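Long-range contacts in CaaX farnesyltransferase alpha subunit Ram2 (PDB 4L9P), which pairs with a beta subunit to form protein farnesyltransferase, which probably attaches farnesyl groups to the cysteine of CaaX proteins: residues K175-P180 against G209-N214; H202-R207 against W262-G267. The protein carries 1 engineered substitution. All blocks are in the same frame, centred on the assembly; numbering follows the deposited sequence.

Contact 1: K175-P180 against G209-N214; sequences KLWDHP and GPRDEN
One face of the Trp177 indole is covered by the Arg211 side chain. Arg211 CG sits 3.6 Å from the centroid of the five-membered ring of Trp177, 15° off the normal, a CH-pi contact. The Arg211 chain runs extended from CG to NE and lies along the indole face. The guanidinium carries on past the ring, and Trp177 CB comes over one face of it, 3.3 Å from Arg211 CZ. Ring and guanidinium planes are 8° apart. At its edge the guanidinium meets Asp178 end-on: Arg211 NH1 bonds Asp178 OD2 and Arg211 NH2 bonds Asp178 OD1, both at 3.0 Å. Both oxygens are approached from above the carboxylate plane. NH2 probably also bonds Leu206 O, which would help fix the group's rotation. The contact joins two inter-helix loops of the right-handed alpha-alpha superhelix of TPR-like prenyltransferase repeats. Trp177 and Asp178 are the middle residues of a type I turn from Leu176 to His179. A water accepts from Trp177 NE1 at 3.0 Å and donates to Pro210 O. Farther out, Lys175 NZ makes a salt bridge of 2.7 Å to Glu213 OE1. The Lys175 chain bends at its last torsion, chi4 -63°, to reach it.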
ATOM      1  N   LYS A 175      -4.151  12.122  24.496  1.00  7.91           N
ATOM      2  CA  LYS A 175      -4.955  11.157  25.291  1.00  9.19           C
ATOM      3  C   LYS A 175      -6.464  11.491  25.161  1.00  9.05           C
ATOM      4  O   LYS A 175      -7.179  11.701  26.146  1.00 11.18           O
ATOM      5  CB  LYS A 175      -4.516  11.112  26.796  1.00 11.11           C
ATOM      6  CG  LYS A 175      -3.029  10.739  26.897  1.00 15.45           C
ATOM      7  CD  LYS A 175      -2.605  10.482  28.388  1.00 20.12           C
ATOM      8  CE  LYS A 175      -1.098  10.238  28.502  1.00 23.93           C
ATOM      9  NZ  LYS A 175      -0.665   8.997  27.761  1.00 26.75           N
ATOM     10  N   LEU A 176      -6.920  11.493  23.917  1.00  7.08           N
ATOM     11  CA  LEU A 176      -8.265  11.965  23.564  1.00  7.25           C
ATOM     12  C   LEU A 176      -9.284  10.844  23.357  1.00  7.33           C
ATOM     13  O   LEU A 176     -10.360  11.086  22.827  1.00  6.85           O
ATOM     14  CB  LEU A 176      -8.216  12.863  22.325  1.00  6.75           C
ATOM     15  CG  LEU A 176      -7.236  14.021  22.408  1.00  6.77           C
ATOM     16  CD1 LEU A 176      -7.310  14.748  21.057  1.00  7.49           C
ATOM     17  CD2 LEU A 176      -7.629  14.937  23.556  1.00  7.62           C
ATOM     18  N   TRP A 177      -8.975   9.603  23.763  1.00  7.15           N
ATOM     19  CA  TRP A 177      -9.889   8.467  23.439  1.00  7.82           C
ATOM     20  C   TRP A 177     -11.283   8.749  23.951  1.00  8.22           C
ATOM     21  O   TRP A 177     -12.262   8.417  23.250  1.00  9.42           O
ATOM     22  CB  TRP A 177      -9.409   7.148  23.998  1.00  8.10           C
ATOM     23  CG  TRP A 177      -8.097   6.695  23.474  1.00  9.17           C
ATOM     24  CD1 TRP A 177      -7.883   5.910  22.365  1.00  9.92           C
ATOM     25  CD2 TRP A 177      -6.814   6.935  24.047  1.00  9.68           C
ATOM     26  NE1 TRP A 177      -6.540   5.670  22.199  1.00 10.60           N
ATOM     27  CE2 TRP A 177      -5.859   6.310  23.207  1.00 11.05           C
ATOM     28  CE3 TRP A 177      -6.361   7.640  25.169  1.00 12.51           C
ATOM     29  CZ2 TRP A 177      -4.507   6.306  23.484  1.00 13.38           C
ATOM     30  CZ3 TRP A 177      -5.001   7.634  25.440  1.00 13.27           C
ATOM     31  CH2 TRP A 177      -4.087   6.979  24.587  1.00 13.94           C
ATOM     32  N   ASP A 178     -11.395   9.393  25.125  1.00  7.92           N
ATOM     33  CA  ASP A 178     -12.727   9.661  25.721  1.00  9.89           C
ATOM     34  C   ASP A 178     -13.164  11.109  25.555  1.00  9.40           C
ATOM     35  O   ASP A 178     -14.182  11.562  26.135  1.00 10.00           O
ATOM     36  CB  ASP A 178     -12.742   9.306  27.211  1.00 12.07           C
ATOM     37  CG  ASP A 178     -12.564   7.789  27.438  1.00 13.73           C
ATOM     38  OD1 ASP A 178     -12.972   6.979  26.540  1.00 14.83           O
ATOM     39  OD2 ASP A 178     -11.956   7.402  28.443  1.00 16.05           O
ATOM     40  N   HIS A 179     -12.420  11.843  24.712  1.00  8.11           N
ATOM     41  CA  HIS A 179     -12.793  13.277  24.481  1.00  8.04           C
ATOM     42  C   HIS A 179     -14.076  13.308  23.636  1.00  7.38           C
ATOM     43  O   HIS A 179     -14.129  12.686  22.565  1.00  8.16           O
ATOM     44  CB  HIS A 179     -11.625  13.950  23.778  1.00  8.32           C
ATOM     45  CG  HIS A 179     -11.782  15.422  23.559  1.00  7.65           C
ATOM     46  ND1 HIS A 179     -12.696  16.001  22.681  1.00  8.18           N
ATOM     47  CD2 HIS A 179     -11.096  16.444  24.139  1.00  8.73           C
ATOM     48  CE1 HIS A 179     -12.543  17.323  22.727  1.00  7.82           C
ATOM     49  NE2 HIS A 179     -11.579  17.601  23.606  1.00  7.55           N
ATOM     50  N   PRO A 180     -15.102  14.079  24.003  1.00  6.56           N
ATOM     51  CA  PRO A 180     -16.396  13.905  23.346  1.00  8.07           C
ATOM     52  C   PRO A 180     -16.365  14.388  21.907  1.00  7.79           C
ATOM     53  O   PRO A 180     -17.183  13.872  21.112  1.00  8.14           O
ATOM     54  CB  PRO A 180     -17.355  14.782  24.161  1.00  9.69           C
ATOM     55  CG  PRO A 180     -16.500  15.533  25.079  1.00 10.60           C
ATOM     56  CD  PRO A 180     -15.197  14.883  25.263  1.00  8.41           C
ATOM     57  N   GLY A 209      -9.139   0.643  21.003  1.00 10.35           N
ATOM     58  CA  GLY A 209      -7.700   0.659  20.756  1.00 11.30           C
ATOM     59  C   GLY A 209      -6.846   0.685  22.010  1.00  9.52           C
ATOM     60  O   GLY A 209      -7.266   1.215  23.037  1.00 11.33           O
ATOM     61  N   PRO A 210      -5.644   0.098  21.971  1.00  9.01           N
ATOM     62  CA  PRO A 210      -4.816   0.085  23.197  1.00 10.26           C
ATOM     63  C   PRO A 210      -4.375   1.486  23.605  1.00 11.41           C
ATOM     64  O   PRO A 210      -4.050   2.312  22.759  1.00 13.32           O
ATOM     65  CB  PRO A 210      -3.599  -0.774  22.809  1.00 12.46           C
ATOM     66  CG  PRO A 210      -3.857  -1.272  21.411  1.00 13.88           C
ATOM     67  CD  PRO A 210      -5.111  -0.694  20.857  1.00 10.58           C
ATOM     68  N   ARG A 211      -4.297   1.730  24.895  1.00 11.99           N
ATOM     69  CA  ARG A 211      -3.989   3.057  25.380  1.00 13.71           C
ATOM     70  C   ARG A 211      -2.757   3.093  26.279  1.00 17.89           C
ATOM     71  O   ARG A 211      -2.393   4.166  26.752  1.00 21.22           O
ATOM     72  CB  ARG A 211      -5.194   3.601  26.182  1.00 13.68           C
ATOM     73  CG  ARG A 211      -6.538   3.646  25.436  1.00 13.05           C
ATOM     74  CD  ARG A 211      -7.611   4.236  26.365  1.00 12.76           C
ATOM     75  NE  ARG A 211      -8.955   4.187  25.760  1.00 12.43           N
ATOM     76  CZ  ARG A 211     -10.005   4.808  26.294  1.00 13.85           C
ATOM     77  NH1 ARG A 211      -9.847   5.510  27.451  1.00 15.24           N
ATOM     78  NH2 ARG A 211     -11.198   4.741  25.687  1.00 14.06           N
ATOM     79  N   ASP A 212      -2.139   1.952  26.562  1.00 18.59           N
ATOM     80  CA  ASP A 212      -1.072   1.929  27.550  1.00 21.07           C
ATOM     81  C   ASP A 212       0.135   2.705  27.022  1.00 22.72           C
ATOM     82  O   ASP A 212       0.742   2.303  26.023  1.00 21.33           O
ATOM     83  CB  ASP A 212      -0.722   0.477  27.817  1.00 22.76           C
ATOM     84  CG  ASP A 212       0.297   0.311  28.941  1.00 26.30           C
ATOM     85  OD1 ASP A 212       0.966   1.284  29.351  1.00 26.98           O
ATOM     86  OD2 ASP A 212       0.416  -0.827  29.420  1.00 28.00           O
ATOM     87  N   GLU A 213       0.524   3.782  27.707  1.00 25.68           N
ATOM     88  CA  GLU A 213       1.572   4.629  27.143  1.00 28.15           C
ATOM     89  C   GLU A 213       2.949   3.973  27.254  1.00 27.91           C
ATOM     90  O   GLU A 213       3.887   4.387  26.576  1.00 28.24           O
ATOM     91  CB  GLU A 213       1.553   6.025  27.775  1.00 32.00           C
ATOM     92  CG  GLU A 213       2.198   6.085  29.111  1.00 33.90           C
ATOM     93  CD  GLU A 213       2.101   7.460  29.734  1.00 36.53           C
ATOM     94  OE1 GLU A 213       1.590   8.411  29.075  1.00 37.15           O
ATOM     95  OE2 GLU A 213       2.541   7.572  30.899  1.00 37.44           O
ATOM     96  N   ASN A 214       3.041   2.913  28.053  1.00 26.18           N
ATOM     97  CA  ASN A 214       4.273   2.154  28.205  1.00 26.55           C
ATOM     98  C   ASN A 214       4.457   1.040  27.184  1.00 24.83           C
ATOM     99  O   ASN A 214       5.425   0.303  27.236  1.00 26.55           O
ATOM    100  CB  ASN A 214       4.350   1.573  29.609  1.00 29.45           C
ATOM    101  CG  ASN A 214       4.432   2.651  30.665  1.00 33.91           C
ATOM    102  OD1 ASN A 214       5.199   3.630  30.519  1.00 35.38           O
ATOM    103  ND2 ASN A 214       3.648   2.491  31.748  1.00 35.03           N
TER
HETATM  104  O   HOH W   1      -5.308   3.465  20.593  1.00 16.32           O

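Contact 2: H202-R207 against W262-G267; sequences HRYMLR and WSYARG
Arg203 crosses Tyr264 at about a right angle. Arg203 touches through its aliphatic chain, with Arg203 CG 3.6 Å from Tyr264 OH. The guanidinium and ring planes are 84° apart. The polar ends turn to outside partners: Arg203 NE and Tyr264 OH both bond Glu244 OE1, and Arg203 NH1 pairs with Glu187. Tyr204 follows. Tyr264 pushes the edge of its ring against the helix here, its CE1 lying 3.5 Å from Tyr204 N and 3.7 Å from Tyr204 CB. The Tyr264 ring reaches across to helix 197-208 because its first torsion is trans (chi1 -180°). The Tyr204 ring in turn has Gly267 O at its edge, 3.9 Å from Tyr204 CE2. A water joins Tyr204 OH at 2.7 Å and donates to Gly267 O at 2.8 Å. One turn after Arg203, Arg207 rests its CG 3.9 Å from Tyr264 OH, while its NE pairs with Glu244. The axes run nearly parallel, 22° apart, but 10.9 Å from each other, so long side chains bridge the distance. Glu244 comes from helix 238-254, and helices 161-174 and 180-192 pack on helix 197-208. Helix 304-317 packs on helix 259-272, and Tyr298 of the beta subunit stacks on Tyr204.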
ATOM      1  N   HIS A 202     -11.595   4.835  12.922  1.00  3.33           N
ATOM      2  CA  HIS A 202     -11.226   5.741  14.042  1.00  3.82           C
ATOM      3  C   HIS A 202     -12.109   5.419  15.228  1.00  4.18           C
ATOM      4  O   HIS A 202     -11.629   5.452  16.386  1.00  4.54           O
ATOM      5  CB  HIS A 202     -11.426   7.178  13.583  1.00  4.33           C
ATOM      6  CG  HIS A 202     -10.799   8.184  14.518  1.00  4.32           C
ATOM      7  ND1 HIS A 202      -9.432   8.365  14.559  1.00  5.82           N
ATOM      8  CD2 HIS A 202     -11.339   9.074  15.396  1.00  4.85           C
ATOM      9  CE1 HIS A 202      -9.154   9.305  15.439  1.00  6.85           C
ATOM     10  NE2 HIS A 202     -10.291   9.729  15.974  1.00  5.50           N
ATOM     11  N   ARG A 203     -13.373   5.051  15.015  1.00  3.57           N
ATOM     12  CA  ARG A 203     -14.268   4.680  16.148  1.00  4.23           C
ATOM     13  C   ARG A 203     -13.670   3.487  16.903  1.00  5.35           C
ATOM     14  O   ARG A 203     -13.689   3.461  18.140  1.00  6.07           O
ATOM     15  CB  ARG A 203     -15.669   4.297  15.642  1.00  5.58           C
ATOM     16  CG  ARG A 203     -16.663   4.182  16.836  1.00  6.36           C
ATOM     17  CD  ARG A 203     -18.078   3.724  16.313  1.00  7.75           C
ATOM     18  NE  ARG A 203     -18.939   3.726  17.481  1.00  9.43           N
ATOM     19  CZ  ARG A 203     -19.725   4.728  17.857  1.00 10.44           C
ATOM     20  NH1 ARG A 203     -19.899   5.816  17.074  1.00 11.01           N
ATOM     21  NH2 ARG A 203     -20.344   4.634  19.037  1.00 11.67           N
ATOM     22  N   TYR A 204     -13.169   2.507  16.153  1.00  5.31           N
ATOM     23  CA  TYR A 204     -12.582   1.347  16.823  1.00  4.94           C
ATOM     24  C   TYR A 204     -11.377   1.790  17.706  1.00  5.53           C
ATOM     25  O   TYR A 204     -11.225   1.355  18.859  1.00  7.02           O
ATOM     26  CB  TYR A 204     -12.123   0.291  15.794  1.00  5.59           C
ATOM     27  CG  TYR A 204     -11.573  -0.926  16.525  1.00  5.26           C
ATOM     28  CD1 TYR A 204     -10.215  -1.006  16.924  1.00  6.87           C
ATOM     29  CD2 TYR A 204     -12.404  -2.034  16.794  1.00  6.18           C
ATOM     30  CE1 TYR A 204      -9.719  -2.122  17.613  1.00  7.32           C
ATOM     31  CE2 TYR A 204     -11.914  -3.164  17.460  1.00  6.26           C
ATOM     32  CZ  TYR A 204     -10.574  -3.179  17.897  1.00  7.06           C
ATOM     33  OH  TYR A 204     -10.086  -4.278  18.592  1.00  8.12           O
ATOM     34  N   MET A 205     -10.534   2.663  17.196  1.00  6.14           N
ATOM     35  CA  MET A 205      -9.432   3.142  18.011  1.00  6.77           C
ATOM     36  C   MET A 205      -9.941   3.823  19.291  1.00  7.14           C
ATOM     37  O   MET A 205      -9.430   3.565  20.413  1.00  6.86           O
ATOM     38  CB  MET A 205      -8.644   4.136  17.227  1.00  9.31           C
ATOM     39  CG  MET A 205      -7.397   4.592  17.975  1.00 13.03           C
ATOM     40  SD  MET A 205      -7.434   6.330  18.302  1.00 21.83           S
ATOM     41  CE  MET A 205      -8.687   7.008  17.397  1.00 23.02           C
ATOM     42  N   LEU A 206     -10.959   4.677  19.152  1.00  6.05           N
ATOM     43  CA  LEU A 206     -11.435   5.430  20.339  1.00  5.33           C
ATOM     44  C   LEU A 206     -11.973   4.459  21.353  1.00  6.21           C
ATOM     45  O   LEU A 206     -11.782   4.675  22.562  1.00  7.61           O
ATOM     46  CB  LEU A 206     -12.577   6.367  19.924  1.00  6.62           C
ATOM     47  CG  LEU A 206     -12.177   7.514  18.993  1.00  6.22           C
ATOM     48  CD1 LEU A 206     -13.419   8.311  18.582  1.00  7.69           C
ATOM     49  CD2 LEU A 206     -11.111   8.444  19.620  1.00  6.09           C
ATOM     50  N   ARG A 207     -12.692   3.431  20.918  1.00  7.45           N
ATOM     51  CA  ARG A 207     -13.397   2.563  21.870  1.00  8.27           C
ATOM     52  C   ARG A 207     -12.593   1.361  22.356  1.00  9.47           C
ATOM     53  O   ARG A 207     -12.732   0.962  23.533  1.00 11.60           O
ATOM     54  CB  ARG A 207     -14.716   2.088  21.273  1.00  9.04           C
ATOM     55  CG  ARG A 207     -15.731   3.238  21.015  1.00  9.27           C
ATOM     56  CD  ARG A 207     -16.235   3.760  22.325  1.00 13.21           C
ATOM     57  NE  ARG A 207     -17.476   4.506  22.190  1.00 15.35           N
ATOM     58  CZ  ARG A 207     -17.652   5.717  22.718  1.00 15.71           C
ATOM     59  NH1 ARG A 207     -16.608   6.349  23.293  1.00 16.22           N
ATOM     60  NH2 ARG A 207     -18.838   6.308  22.607  1.00 16.68           N
ATOM     61  N   TRP A 262     -20.583  -4.125   9.827  1.00  6.88           N
ATOM     62  CA  TRP A 262     -20.479  -5.571  10.065  1.00  6.90           C
ATOM     63  C   TRP A 262     -19.051  -5.908  10.473  1.00  7.24           C
ATOM     64  O   TRP A 262     -18.822  -6.704  11.401  1.00  7.90           O
ATOM     65  CB  TRP A 262     -20.863  -6.370   8.817  1.00  7.70           C
ATOM     66  CG  TRP A 262     -22.330  -6.305   8.484  1.00  8.65           C
ATOM     67  CD1 TRP A 262     -22.911  -5.500   7.556  1.00  8.71           C
ATOM     68  CD2 TRP A 262     -23.365  -7.155   8.989  1.00  8.92           C
ATOM     69  NE1 TRP A 262     -24.275  -5.773   7.461  1.00  9.14           N
ATOM     70  CE2 TRP A 262     -24.576  -6.772   8.348  1.00  9.02           C
ATOM     71  CE3 TRP A 262     -23.399  -8.196   9.945  1.00  9.88           C
ATOM     72  CZ2 TRP A 262     -25.812  -7.429   8.606  1.00  9.53           C
ATOM     73  CZ3 TRP A 262     -24.648  -8.818  10.237  1.00 11.15           C
ATOM     74  CH2 TRP A 262     -25.816  -8.448   9.537  1.00 10.91           C
ATOM     75  N   SER A 263     -18.069  -5.325   9.776  1.00  6.51           N
ATOM     76  CA  SER A 263     -16.665  -5.575  10.123  1.00  6.70           C
ATOM     77  C   SER A 263     -16.367  -4.990  11.507  1.00  6.44           C
ATOM     78  O   SER A 263     -15.641  -5.588  12.290  1.00  7.23           O
ATOM     79  CB  SER A 263     -15.748  -4.964   9.080  1.00  8.51           C
ATOM     80  OG  SER A 263     -16.002  -5.580   7.805  1.00 11.05           O
ATOM     81  N   TYR A 264     -16.904  -3.818  11.804  1.00  6.79           N
ATOM     82  CA  TYR A 264     -16.676  -3.212  13.126  1.00  7.01           C
ATOM     83  C   TYR A 264     -17.243  -4.153  14.205  1.00  7.31           C
ATOM     84  O   TYR A 264     -16.565  -4.456  15.207  1.00  7.59           O
ATOM     85  CB  TYR A 264     -17.359  -1.849  13.154  1.00  7.22           C
ATOM     86  CG  TYR A 264     -17.195  -1.128  14.448  1.00  6.64           C
ATOM     87  CD1 TYR A 264     -15.986  -0.459  14.723  1.00  7.97           C
ATOM     88  CD2 TYR A 264     -18.206  -1.116  15.414  1.00  8.02           C
ATOM     89  CE1 TYR A 264     -15.816   0.197  15.926  1.00  7.97           C
ATOM     90  CE2 TYR A 264     -18.052  -0.449  16.654  1.00  7.52           C
ATOM     91  CZ  TYR A 264     -16.849   0.196  16.893  1.00  7.76           C
ATOM     92  OH  TYR A 264     -16.630   0.854  18.094  1.00  9.21           O
ATOM     93  N   ALA A 265     -18.444  -4.676  14.003  1.00  7.20           N
ATOM     94  CA  ALA A 265     -19.030  -5.581  15.007  1.00  7.67           C
ATOM     95  C   ALA A 265     -18.223  -6.856  15.195  1.00  8.03           C
ATOM     96  O   ALA A 265     -18.048  -7.323  16.326  1.00  9.81           O
ATOM     97  CB  ALA A 265     -20.498  -5.945  14.648  1.00  8.72           C
ATOM     98  N   ARG A 266     -17.716  -7.418  14.100  1.00  7.96           N
ATOM     99  CA  ARG A 266     -16.793  -8.558  14.256  1.00  8.99           C
ATOM    100  C   ARG A 266     -15.607  -8.155  15.128  1.00  9.34           C
ATOM    101  O   ARG A 266     -15.170  -8.934  15.974  1.00 11.08           O
ATOM    102  CB  ARG A 266     -16.302  -9.075  12.913  1.00 10.67           C
ATOM    103  CG  ARG A 266     -17.386  -9.754  12.113  1.00 12.54           C
ATOM    104  CD  ARG A 266     -16.933 -10.084  10.742  1.00 14.08           C
ATOM    105  NE  ARG A 266     -17.856 -10.927   9.961  1.00 14.80           N
ATOM    106  CZ  ARG A 266     -17.814 -12.265   9.891  1.00 16.45           C
ATOM    107  NH1 ARG A 266     -16.947 -12.965  10.601  1.00 16.38           N
ATOM    108  NH2 ARG A 266     -18.671 -12.894   9.092  1.00 17.13           N
ATOM    109  N   GLY A 267     -15.059  -6.975  14.896  1.00  9.14           N
ATOM    110  CA  GLY A 267     -13.936  -6.540  15.704  1.00  9.95           C
ATOM    111  C   GLY A 267     -14.324  -6.349  17.154  1.00  9.79           C
ATOM    112  O   GLY A 267     -13.545  -6.690  18.071  1.00 10.76           O
TER
HETATM  113  O   HOH W   2     -10.764  -6.707  17.665  1.00 13.29           O

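Overall arrangement
The two contacts meet at the end of helix 197-208. Contact 2 uses its last turns, and contact 1 the loop that follows it. Their centres are 15 Å apart, and they touch where Trp177 packs on the carbonyls of Met205 and Leu206. Contact 1 is a surface contact between two loops. Its charges pair with each other across the segments, round one buried tryptophan. Contact 2 is buried between two helices. There the direct touch is van der Waals, and the charged ends pair with residues outside the two segments. Contact 2 also lies beside the beta subunit, whereas no other protein chain of the assembly touches contact 1.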